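Local coordinates for protein ParB-C (PDB 4RS7) that probably binds DNA through a histone-like fold as part of the machinery that segregates an archaeal plasmid, at residues Ser5-Arg8 with Ser12-Lys15. Residues are numbered along the deposited sequence; the frame is centred on the assembly and turned at random.
Sequences SLYR and SIKK
Tyr7 and Lys14 bring the backbones of helices 2-9 and 11-18 together, their CA atoms 5.0 Å apart on facing sides of two helices that a short turn joins. Tyr7 has the largest share of the contact, meeting both Ile13 and Lys14. Its CG lies anti to its own carbonyl carbon (chi1 -66°), and from there the CD2-CE2 side of the ring comes obliquely against the start of the lysine: CD2 of Tyr7 comes within 3.7 Å of CA of Lys14 and 3.8 Å of CB of Lys14. The lysine chain leaves at about a right angle to the tyrosine side chain, extended until it bends at the last torsion (chi4 45°), and CD of Lys14 sits 4.0 Å from CB of Tyr7. Only this aliphatic part meets the tyrosine; the ammonium NZ goes to a salt bridge with Asp18. At the edge of the ring, near its plane, the methyl CG2 of Ile13 lies 4.3 Å from CE2 of Tyr7. The same methyl also meets CD2 of Leu6 at 4.2 Å, linking the two buried aliphatic residues. With Tyr7 cut back to an alanine, CA and CB of Lys14 would probably face a gap and the Ile13 methyl would lose one of its two neighbours across the contact. Leu6 packs on Val30 and Trp34 and Tyr7 on Ala27 of helix 24-50, while Ile13 touches Ile69 of the second subunit. This is a pair of short helices joined by a tight turn and packed on the long helix of a histone-like fold, and the contact between them is apolar.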
loop_
_atom_site.group_PDB
_atom_site.type_symbol
_atom_site.label_atom_id
_atom_site.label_comp_id
_atom_site.label_asym_id
_atom_site.label_seq_id
_atom_site.Cartn_x
_atom_site.Cartn_y
_atom_site.Cartn_z
ATOM N N SER A 5 5.172 0.884 21.488
ATOM C CA SER A 5 4.684 1.541 20.281
ATOM C C SER A 5 3.832 0.566 19.478
ATOM O O SER A 5 2.746 0.910 19.017
ATOM C CB SER A 5 5.847 2.050 19.430
ATOM O OG SER A 5 6.514 3.122 20.070
ATOM N N LEU A 6 4.333 -0.655 19.331
ATOM C CA LEU A 6 3.617 -1.698 18.605
ATOM C C LEU A 6 2.239 -1.955 19.213
ATOM O O LEU A 6 1.241 -2.037 18.496
ATOM C CB LEU A 6 4.432 -2.991 18.594
ATOM C CG LEU A 6 3.738 -4.188 17.941
ATOM C CD1 LEU A 6 3.595 -3.963 16.438
ATOM C CD2 LEU A 6 4.495 -5.476 18.225
ATOM N N TYR A 7 2.188 -2.076 20.536
ATOM C CA TYR A 7 0.934 -2.369 21.225
ATOM C C TYR A 7 -0.099 -1.262 21.050
ATOM O O TYR A 7 -1.293 -1.534 20.927
ATOM C CB TYR A 7 1.183 -2.637 22.709
ATOM C CG TYR A 7 1.984 -3.893 22.971
ATOM C CD1 TYR A 7 2.741 -4.028 24.126
ATOM C CD2 TYR A 7 1.979 -4.945 22.062
ATOM C CE1 TYR A 7 3.474 -5.173 24.370
ATOM C CE2 TYR A 7 2.708 -6.096 22.298
ATOM C CZ TYR A 7 3.455 -6.202 23.455
ATOM O OH TYR A 7 4.183 -7.342 23.701
ATOM N N ARG A 8 0.354 -0.011 21.049
ATOM C CA ARG A 8 -0.558 1.105 20.818
ATOM C C ARG A 8 -1.120 1.065 19.402
ATOM O O ARG A 8 -2.302 1.344 19.184
ATOM C CB ARG A 8 0.128 2.449 21.085
ATOM C CG ARG A 8 0.209 2.822 22.563
ATOM C CD ARG A 8 0.709 4.249 22.753
ATOM N NE ARG A 8 2.068 4.418 22.248
ATOM C CZ ARG A 8 3.163 4.294 22.992
ATOM N NH1 ARG A 8 3.065 4.001 24.283
ATOM N NH2 ARG A 8 4.360 4.466 22.446
ATOM N N SER A 12 -4.673 -5.728 18.694
ATOM C CA SER A 12 -4.892 -7.160 18.499
ATOM C C SER A 12 -3.683 -7.972 18.935
ATOM O O SER A 12 -3.825 -9.071 19.469
ATOM C CB SER A 12 -5.220 -7.470 17.038
ATOM O OG SER A 12 -6.489 -6.945 16.691
ATOM N N ILE A 13 -2.495 -7.430 18.691
ATOM C CA ILE A 13 -1.254 -8.102 19.054
ATOM C C ILE A 13 -1.015 -8.032 20.561
ATOM O O ILE A 13 -0.600 -9.015 21.183
ATOM C CB ILE A 13 -0.050 -7.504 18.305
ATOM C CG1 ILE A 13 -0.223 -7.685 16.794
ATOM C CG2 ILE A 13 1.244 -8.149 18.779
ATOM C CD1 ILE A 13 -0.227 -9.137 16.339
ATOM N N LYS A 14 -1.278 -6.865 21.140
ATOM C CA LYS A 14 -1.230 -6.697 22.587
ATOM C C LYS A 14 -2.098 -7.746 23.278
ATOM O O LYS A 14 -1.667 -8.401 24.232
ATOM C CB LYS A 14 -1.696 -5.292 22.971
ATOM C CG LYS A 14 -1.849 -5.069 24.469
ATOM C CD LYS A 14 -2.126 -3.610 24.786
ATOM C CE LYS A 14 -2.427 -3.416 26.260
ATOM N NZ LYS A 14 -1.458 -4.156 27.101
ATOM N N LYS A 15 -3.324 -7.903 22.788
ATOM C CA LYS A 15 -4.259 -8.863 23.357
ATOM C C LYS A 15 -3.713 -10.292 23.284
ATOM O O LYS A 15 -3.749 -11.026 24.269
ATOM C CB LYS A 15 -5.619 -8.757 22.660
ATOM C CG LYS A 15 -6.633 -9.812 23.077
ATOM C CD LYS A 15 -8.009 -9.499 22.496
ATOM C CE LYS A 15 -9.027 -10.565 22.871
ATOM N NZ LYS A 15 -10.423 -10.059 22.773
#